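Local coordinates for extracellular matrix-binding protein ebh (Staphylococcus aureus subsp. aureus, PDB 4KJM) that probably serves in cell adhesion as a surface adhesin that binds extracellular matrix, through helical modules of which this fragment holds two, at residues Q21-D27 with L72-L78; G91-L95 with T124-T128; A33-V38 with N64-K69. One frame throughout, in Å; residues are numbered along the deposited sequence.

Contact 1: Q21-D27 with L72-L78. With NA (sodium ion), chain C.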
loop_
_atom_site.group_PDB
_atom_site.type_symbol
_atom_site.label_atom_id
_atom_site.label_comp_id
_atom_site.label_asym_id
_atom_site.label_seq_id
_atom_site.Cartn_x
_atom_site.Cartn_y
_atom_site.Cartn_z
ATOM N N GLN A 21 -1.607 -7.999 -2.389
ATOM C CA GLN A 21 -1.238 -9.264 -1.756
ATOM C C GLN A 21 -1.234 -9.084 -0.243
ATOM O O GLN A 21 -1.566 -9.996 0.531
ATOM C CB GLN A 21 0.155 -9.683 -2.277
ATOM C CG GLN A 21 0.728 -10.997 -1.740
ATOM C CD GLN A 21 1.277 -10.864 -0.340
ATOM O OE1 GLN A 21 1.896 -9.857 0.013
ATOM N NE2 GLN A 21 1.160 -11.924 0.427
ATOM N N ASN A 22 -0.866 -7.889 0.209
ATOM C CA ASN A 22 -0.790 -7.655 1.641
ATOM C C ASN A 22 -2.134 -7.764 2.321
ATOM O O ASN A 22 -2.236 -8.194 3.470
ATOM C CB ASN A 22 -0.137 -6.279 1.907
ATOM C CG ASN A 22 0.074 -6.022 3.391
ATOM O OD1 ASN A 22 0.776 -6.792 4.080
ATOM N ND2 ASN A 22 -0.423 -4.866 3.869
ATOM N N PHE A 23 -3.188 -7.420 1.609
ATOM C CA PHE A 23 -4.578 -7.673 2.102
ATOM C C PHE A 23 -5.004 -9.120 1.903
ATOM O O PHE A 23 -5.490 -9.783 2.825
ATOM C CB PHE A 23 -5.550 -6.763 1.403
ATOM C CG PHE A 23 -6.974 -7.071 1.757
ATOM C CD1 PHE A 23 -7.540 -6.570 2.912
ATOM C CD2 PHE A 23 -7.721 -7.887 0.937
ATOM C CE1 PHE A 23 -8.852 -6.894 3.213
ATOM C CE2 PHE A 23 -9.007 -8.259 1.263
ATOM C CZ PHE A 23 -9.574 -7.740 2.402
ATOM N N LEU A 24 -4.845 -9.589 0.669
ATOM C CA LEU A 24 -5.400 -10.874 0.247
ATOM C C LEU A 24 -4.867 -12.025 1.123
ATOM O O LEU A 24 -5.605 -12.897 1.455
ATOM C CB LEU A 24 -5.160 -11.128 -1.250
ATOM C CG LEU A 24 -5.863 -10.231 -2.315
ATOM C CD1 LEU A 24 -5.261 -10.446 -3.703
ATOM C CD2 LEU A 24 -7.300 -10.554 -2.291
ATOM N N ASP A 25 -3.582 -11.946 1.517
ATOM C CA ASP A 25 -2.930 -12.945 2.317
ATOM C C ASP A 25 -2.874 -12.583 3.825
ATOM O O ASP A 25 -2.231 -13.300 4.597
ATOM C CB ASP A 25 -1.512 -13.281 1.770
ATOM C CG ASP A 25 -1.541 -14.207 0.555
ATOM O OD1 ASP A 25 -2.582 -14.877 0.311
ATOM O OD2 ASP A 25 -0.545 -14.204 -0.211
ATOM N N ALA A 26 -3.488 -11.457 4.229
ATOM C CA ALA A 26 -3.579 -11.144 5.637
ATOM C C ALA A 26 -4.460 -12.186 6.323
ATOM O O ALA A 26 -5.284 -12.802 5.685
ATOM C CB ALA A 26 -4.146 -9.752 5.832
ATOM N N ASP A 27 -4.298 -12.346 7.616
ATOM C CA ASP A 27 -5.127 -13.191 8.398
ATOM C C ASP A 27 -6.556 -12.769 8.188
ATOM O O ASP A 27 -6.835 -11.583 8.127
ATOM C CB ASP A 27 -4.832 -13.022 9.890
ATOM C CG ASP A 27 -3.389 -13.363 10.260
ATOM O OD1 ASP A 27 -2.709 -14.104 9.543
ATOM O OD2 ASP A 27 -2.968 -12.856 11.305
ATOM N N LEU A 72 -2.803 -5.130 8.475
ATOM C CA LEU A 72 -2.783 -6.192 7.451
ATOM C C LEU A 72 -1.400 -6.765 7.329
ATOM O O LEU A 72 -0.389 -6.027 7.335
ATOM C CB LEU A 72 -3.232 -5.623 6.099
ATOM C CG LEU A 72 -4.641 -5.059 6.068
ATOM C CD1 LEU A 72 -4.864 -4.396 4.747
ATOM C CD2 LEU A 72 -5.630 -6.189 6.182
ATOM N N ASN A 73 -1.310 -8.094 7.272
ATOM C CA ASN A 73 -0.014 -8.749 7.352
ATOM C C ASN A 73 0.261 -9.813 6.303
ATOM O O ASN A 73 1.019 -10.734 6.572
ATOM C CB ASN A 73 0.130 -9.371 8.719
ATOM C CG ASN A 73 -0.850 -10.478 8.977
ATOM O OD1 ASN A 73 -1.896 -10.583 8.347
ATOM N ND2 ASN A 73 -0.581 -11.216 10.049
ATOM N N GLY A 74 -0.362 -9.710 5.133
ATOM C CA GLY A 74 -0.071 -10.560 4.023
ATOM C C GLY A 74 1.377 -10.681 3.622
ATOM O O GLY A 74 1.859 -11.782 3.312
ATOM N N THR A 75 2.106 -9.572 3.623
ATOM C CA THR A 75 3.503 -9.585 3.261
ATOM C C THR A 75 4.346 -10.438 4.215
ATOM O O THR A 75 5.105 -11.326 3.766
ATOM C CB THR A 75 4.055 -8.149 3.233
ATOM O OG1 THR A 75 3.268 -7.360 2.340
ATOM C CG2 THR A 75 5.435 -8.127 2.741
ATOM N N GLN A 76 4.155 -10.210 5.523
ATOM C CA GLN A 76 4.855 -11.027 6.529
ATOM C C GLN A 76 4.405 -12.482 6.468
ATOM O O GLN A 76 5.234 -13.377 6.584
ATOM C CB GLN A 76 4.735 -10.434 7.953
ATOM C CG GLN A 76 3.655 -11.063 8.836
ATOM C CD GLN A 76 3.769 -10.721 10.363
ATOM O OE1 GLN A 76 2.752 -10.469 11.079
ATOM N NE2 GLN A 76 5.004 -10.758 10.872
ATOM N N ASN A 77 3.124 -12.729 6.221
ATOM C CA ASN A 77 2.645 -14.127 6.055
ATOM C C ASN A 77 3.328 -14.839 4.868
ATOM O O ASN A 77 3.668 -16.027 4.921
ATOM C CB ASN A 77 1.131 -14.169 5.892
ATOM C CG ASN A 77 0.410 -14.014 7.206
ATOM O OD1 ASN A 77 1.051 -14.125 8.237
ATOM N ND2 ASN A 77 -0.932 -13.741 7.176
ATOM N N LEU A 78 3.468 -14.133 3.768
ATOM C CA LEU A 78 4.206 -14.654 2.637
ATOM C C LEU A 78 5.649 -14.932 2.979
ATOM O O LEU A 78 6.138 -16.025 2.681
ATOM C CB LEU A 78 4.107 -13.721 1.446
ATOM C CG LEU A 78 4.880 -14.091 0.207
ATOM C CD1 LEU A 78 4.561 -15.507 -0.266
ATOM C CD2 LEU A 78 4.671 -13.002 -0.878
HETATM NA NA NA C . 0.961 -4.124 7.650
HETATM O O HOH W 1 -0.269 -2.933 6.104
HETATM O O HOH W 2 2.230 -5.485 6.138
HETATM O O HOH W 3 2.312 -5.253 9.394
#

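Contact 2: G91-L95 with T124-T128. With ZN (zinc ion), chain M.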
loop_
_atom_site.group_PDB
_atom_site.type_symbol
_atom_site.label_atom_id
_atom_site.label_comp_id
_atom_site.label_asym_id
_atom_site.label_seq_id
_atom_site.Cartn_x
_atom_site.Cartn_y
_atom_site.Cartn_z
ATOM N N GLY A 91 15.482 -29.704 5.383
ATOM C CA GLY A 91 15.402 -30.903 6.202
ATOM C C GLY A 91 14.968 -32.140 5.441
ATOM O O GLY A 91 14.803 -33.182 6.032
ATOM N N ALA A 92 14.804 -32.045 4.129
ATOM C CA ALA A 92 14.399 -33.180 3.328
ATOM C C ALA A 92 15.635 -33.996 2.871
ATOM O O ALA A 92 16.170 -33.811 1.755
ATOM C CB ALA A 92 13.580 -32.718 2.132
ATOM N N SER A 93 16.040 -34.917 3.728
ATOM C CA SER A 93 17.298 -35.643 3.579
ATOM C C SER A 93 17.431 -36.524 2.352
ATOM O O SER A 93 18.556 -36.919 2.008
ATOM C CB SER A 93 17.505 -36.516 4.809
ATOM O OG SER A 93 16.430 -37.429 4.927
ATOM N N ASP A 94 16.311 -36.875 1.718
ATOM C CA ASP A 94 16.347 -37.758 0.569
ATOM C C ASP A 94 16.452 -37.027 -0.763
ATOM O O ASP A 94 16.761 -37.650 -1.786
ATOM C CB ASP A 94 15.141 -38.687 0.586
ATOM C CG ASP A 94 15.222 -39.735 1.702
ATOM O OD1 ASP A 94 16.208 -39.743 2.466
ATOM O OD2 ASP A 94 14.312 -40.586 1.800
ATOM N N LEU A 95 16.226 -35.716 -0.750
ATOM C CA LEU A 95 16.299 -34.914 -1.975
ATOM C C LEU A 95 17.736 -34.652 -2.351
ATOM O O LEU A 95 18.569 -34.452 -1.485
ATOM C CB LEU A 95 15.557 -33.588 -1.803
ATOM C CG LEU A 95 14.082 -33.722 -1.397
ATOM C CD1 LEU A 95 13.434 -32.337 -1.330
ATOM C CD2 LEU A 95 13.315 -34.581 -2.380
ATOM N N THR A 124 7.892 -32.202 0.509
ATOM C CA THR A 124 7.677 -33.240 1.523
ATOM C C THR A 124 7.198 -34.520 0.867
ATOM O O THR A 124 7.647 -35.634 1.226
ATOM C CB THR A 124 6.630 -32.766 2.554
ATOM O OG1 THR A 124 7.151 -31.627 3.235
ATOM C CG2 THR A 124 6.334 -33.856 3.609
ATOM N N GLU A 125 6.274 -34.356 -0.076
ATOM C CA GLU A 125 5.825 -35.470 -0.928
ATOM C C GLU A 125 6.978 -36.101 -1.717
ATOM O O GLU A 125 7.171 -37.331 -1.711
ATOM C CB GLU A 125 4.691 -34.996 -1.847
ATOM C CG GLU A 125 4.004 -36.104 -2.611
ATOM C CD GLU A 125 3.030 -36.906 -1.753
ATOM O OE1 GLU A 125 2.121 -36.320 -1.139
ATOM O OE2 GLU A 125 3.164 -38.109 -1.710
ATOM N N LEU A 126 7.788 -35.295 -2.358
ATOM C CA LEU A 126 8.907 -35.835 -3.122
ATOM C C LEU A 126 9.934 -36.508 -2.211
ATOM O O LEU A 126 10.537 -37.513 -2.560
ATOM C CB LEU A 126 9.572 -34.714 -3.936
ATOM C CG LEU A 126 10.703 -35.051 -4.886
ATOM C CD1 LEU A 126 10.246 -36.038 -5.970
ATOM C CD2 LEU A 126 11.248 -33.755 -5.518
ATOM N N ASN A 127 10.125 -35.954 -1.031
ATOM C CA ASN A 127 11.074 -36.524 -0.093
ATOM C C ASN A 127 10.688 -37.884 0.407
ATOM O O ASN A 127 11.540 -38.643 0.764
ATOM C CB ASN A 127 11.251 -35.623 1.124
ATOM C CG ASN A 127 12.426 -36.054 1.981
ATOM O OD1 ASN A 127 13.565 -36.083 1.523
ATOM N ND2 ASN A 127 12.157 -36.340 3.230
ATOM N N THR A 128 9.400 -38.203 0.400
ATOM C CA THR A 128 8.915 -39.474 0.962
ATOM C C THR A 128 8.529 -40.530 -0.090
ATOM O O THR A 128 8.560 -40.252 -1.301
ATOM C CB THR A 128 7.759 -39.186 1.953
ATOM O OG1 THR A 128 6.690 -38.505 1.301
ATOM C CG2 THR A 128 8.243 -38.279 3.068
HETATM ZN ZN ZN M . 14.999 -41.645 3.647
HETATM O O HOH W 4 14.233 -36.344 5.302
HETATM O O HOH W 5 13.002 -41.537 3.708
HETATM O O HOH W 6 15.518 -41.329 5.549
#

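Contact 3: A33-V38 with N64-K69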
loop_
_atom_site.group_PDB
_atom_site.type_symbol
_atom_site.label_atom_id
_atom_site.label_comp_id
_atom_site.label_asym_id
_atom_site.label_seq_id
_atom_site.Cartn_x
_atom_site.Cartn_y
_atom_site.Cartn_z
ATOM N N ALA A 33 -11.479 -6.895 9.751
ATOM C CA ALA A 33 -11.336 -5.599 10.470
ATOM C C ALA A 33 -11.159 -4.411 9.476
ATOM O O ALA A 33 -11.724 -3.345 9.678
ATOM C CB ALA A 33 -10.163 -5.673 11.447
ATOM N N TYR A 34 -10.398 -4.609 8.405
ATOM C CA TYR A 34 -10.217 -3.545 7.396
ATOM C C TYR A 34 -11.549 -3.311 6.669
ATOM O O TYR A 34 -12.002 -2.145 6.529
ATOM C CB TYR A 34 -9.088 -3.880 6.422
ATOM C CG TYR A 34 -8.965 -2.867 5.325
ATOM C CD1 TYR A 34 -8.419 -1.597 5.594
ATOM C CD2 TYR A 34 -9.363 -3.144 4.033
ATOM C CE1 TYR A 34 -8.284 -0.647 4.581
ATOM C CE2 TYR A 34 -9.310 -2.168 3.033
ATOM C CZ TYR A 34 -8.692 -0.964 3.288
ATOM O OH TYR A 34 -8.660 0.023 2.299
ATOM N N ASN A 35 -12.186 -4.380 6.215
ATOM C CA ASN A 35 -13.483 -4.221 5.559
ATOM C C ASN A 35 -14.508 -3.529 6.429
ATOM O O ASN A 35 -15.211 -2.650 5.976
ATOM C CB ASN A 35 -14.080 -5.585 5.168
ATOM C CG ASN A 35 -13.341 -6.234 4.005
ATOM O OD1 ASN A 35 -13.001 -5.567 3.065
ATOM N ND2 ASN A 35 -13.161 -7.542 4.063
ATOM N N GLN A 36 -14.599 -3.921 7.677
ATOM C CA GLN A 36 -15.585 -3.311 8.590
ATOM C C GLN A 36 -15.300 -1.818 8.833
ATOM O O GLN A 36 -16.211 -0.994 8.820
ATOM C CB GLN A 36 -15.571 -4.121 9.888
ATOM C CG GLN A 36 -16.149 -5.498 9.622
ATOM C CD GLN A 36 -15.941 -6.509 10.749
ATOM O OE1 GLN A 36 -15.956 -7.738 10.535
ATOM N NE2 GLN A 36 -15.783 -6.004 11.956
ATOM N N ALA A 37 -14.007 -1.458 8.964
ATOM C CA ALA A 37 -13.600 -0.037 9.163
ATOM C C ALA A 37 -13.948 0.809 7.930
ATOM O O ALA A 37 -14.424 1.957 8.060
ATOM C CB ALA A 37 -12.083 0.077 9.438
ATOM N N VAL A 38 -13.668 0.252 6.731
ATOM C CA VAL A 38 -14.000 0.932 5.492
ATOM C C VAL A 38 -15.529 1.144 5.375
ATOM O O VAL A 38 -15.946 2.218 5.076
ATOM C CB VAL A 38 -13.396 0.247 4.257
ATOM C CG1 VAL A 38 -13.834 0.992 3.004
ATOM C CG2 VAL A 38 -11.884 0.291 4.301
ATOM N N ASN A 64 -9.653 4.155 12.819
ATOM C CA ASN A 64 -9.988 2.742 12.679
ATOM C C ASN A 64 -9.614 2.184 11.320
ATOM O O ASN A 64 -9.112 1.089 11.209
ATOM C CB ASN A 64 -11.475 2.528 12.937
ATOM C CG ASN A 64 -11.818 2.700 14.415
ATOM O OD1 ASN A 64 -10.933 2.716 15.251
ATOM N ND2 ASN A 64 -13.106 2.804 14.724
ATOM N N VAL A 65 -9.782 2.966 10.279
ATOM C CA VAL A 65 -9.294 2.556 8.978
ATOM C C VAL A 65 -7.761 2.491 8.949
ATOM O O VAL A 65 -7.218 1.516 8.454
ATOM C CB VAL A 65 -9.701 3.522 7.809
ATOM C CG1 VAL A 65 -9.124 3.024 6.472
ATOM C CG2 VAL A 65 -11.217 3.563 7.670
ATOM N N ASN A 66 -7.065 3.522 9.439
ATOM C CA ASN A 66 -5.617 3.516 9.348
ATOM C C ASN A 66 -5.010 2.342 10.136
ATOM O O ASN A 66 -4.129 1.666 9.662
ATOM C CB ASN A 66 -5.037 4.861 9.801
ATOM C CG ASN A 66 -5.351 6.002 8.797
ATOM O OD1 ASN A 66 -5.623 5.771 7.672
ATOM N ND2 ASN A 66 -5.327 7.191 9.246
ATOM N N ASN A 67 -5.518 2.123 11.349
ATOM C CA ASN A 67 -5.062 1.041 12.200
ATOM C C ASN A 67 -5.353 -0.298 11.560
ATOM O O ASN A 67 -4.480 -1.198 11.571
ATOM C CB ASN A 67 -5.748 1.156 13.579
ATOM C CG ASN A 67 -5.180 2.302 14.385
ATOM O OD1 ASN A 67 -4.087 2.771 14.086
ATOM N ND2 ASN A 67 -5.880 2.739 15.413
ATOM N N ALA A 68 -6.540 -0.459 10.960
ATOM C CA ALA A 68 -6.851 -1.758 10.319
ATOM C C ALA A 68 -5.959 -1.988 9.134
ATOM O O ALA A 68 -5.504 -3.123 8.857
ATOM C CB ALA A 68 -8.305 -1.887 9.912
ATOM N N LYS A 69 -5.753 -0.946 8.352
ATOM C CA LYS A 69 -4.921 -1.070 7.190
ATOM C C LYS A 69 -3.453 -1.435 7.564
ATOM O O LYS A 69 -2.829 -2.298 6.947
ATOM C CB LYS A 69 -4.975 0.194 6.331
ATOM C CG LYS A 69 -4.283 -0.026 4.995
ATOM C CD LYS A 69 -4.250 1.257 4.184
ATOM C CE LYS A 69 -3.622 1.004 2.828
ATOM N NZ LYS A 69 -3.867 2.210 1.983
#

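Contact 1: Q21-D27 with L72-L78
Chi1 of N22 is trans (-175°), which lays its side-chain amide against the start of helix 74-90, where T75 meets it; Q21 does likewise but bends at chi2 (-77°), which carries its NE2 to the carbonyl of G74. The junction joins the FIVAR and GA three-helix modules, and asparagines suit it because one amide can both donate and accept. N22 OD1 takes T75 N at 3.1 Å, in its carbonyl plane, and T75 OG1 from above that plane. G74, with no side chain, sets its CA against the D25-A26 backbone, 3.5 Å from D25 C, while its N gives a bond to N22 O. N77 uses both amide hydrogens, on D25 O and D27 OD1, while D25 and D27 form salt bridges with R112 and K30. L72 turns inward onto F23 and A26, yet L72 O binds sodium at 2.4 Å together with H70 O and three waters, two of which also bond N22. N73 grips D27 twice, through OD1 to the backbone N and through ND2 to OD2, which it meets at 3.2 Å from above the carboxylate plane.

Contact 2: G91-L95 with T124-T128
A type I beta turn, A92 to L95, lies in the link between helix 74-90 and helix 97-108 of the GA module's three-helix bundle, and N127, in the last turn of helix 113-127, reaches into it. The extended chi1 of N127 (-169°) sends its amide across to the turn. Its OD1 accepts D94 N at 2.9 Å, in the carbonyl plane, while the same oxygen lies against CB of A92 and of D94. A short amide is apt here: it can accept from a turn NH and still donate, for ND2 gives to water 4 at 2.9 Å, which accepts from S93 N too. A92, small and buried, lets N127 CG come within 3.5 Å of A92 CB. On the apolar side, L95 CD2 touches L126 CG at 3.7 Å. The D94 carboxylate chelates zinc through both oxygens, OD2 at 2.2 Å and OD1 at 2.5 Å, and two waters bind the same metal. On helix 113-127, E125 binds a different zinc ion. Helix 97-108 completes the surroundings: L95 packs on its K100 and L103, L126 touches Q99, and the K100 amine donates to A92 O.

Contact 3: A33-V38 with N64-K69
Y34 lies on helix 28-44 of the FIVAR three-helix bundle and packs against the antiparallel helix 55-71, chiefly on A68 and K69. Its CB stands 4.1 Å from A68 CB. From there a chi1 of 175° swings the ring away from its own backbone N: CD1 comes to the backbone of K69, and CE1 approaches K69 CB at 3.8 Å and its CG a little farther off. Near its outer end the ring meets V65 CG1 through CE1; V38 CG2, one turn on in the same helix, covers one face, offset toward the rim, and lies 3.8 Å from Y34 OH at the tip. A tyrosine suits this buried place among three helices, its broad ring packing on K69 methylenes. K69 runs alongside it, fully extended, its amine in a salt bridge with D13; helix 14-18 is the third wall, T17 touching both Y34 and K69. Small residues set the spacing: the segment axes approach to 8.5 Å at an angle of 162°, and A37 and A68 point into the interface with only a methyl each. A68 CB rests on Y34 CA at 3.6 Å, V65 CG2 on A37 O, and A37 CB on N64 O, also at 3.6 Å.

In the fold
Following the chain from the N terminus, segment 21-27 comes first, and its partner 72-78 follows two long helices later in the sequence. Contact 3 is nested inside that loop, pairing helix 28-44 with helix 55-71, so contact 1 encloses the helix pair joined by contact 3. The two also touch: F23 packs on Y34 and N35, and L72 on Y34, which carries the bundle core up to the junction. Contact 2 follows in series, closing a later loop from the turn after helix 74-90 to the C-terminal end of helix 113-127. It lies across the chain's centre from contact 3, their centres about 42 Å apart, with contact 1 near the middle joining the modules.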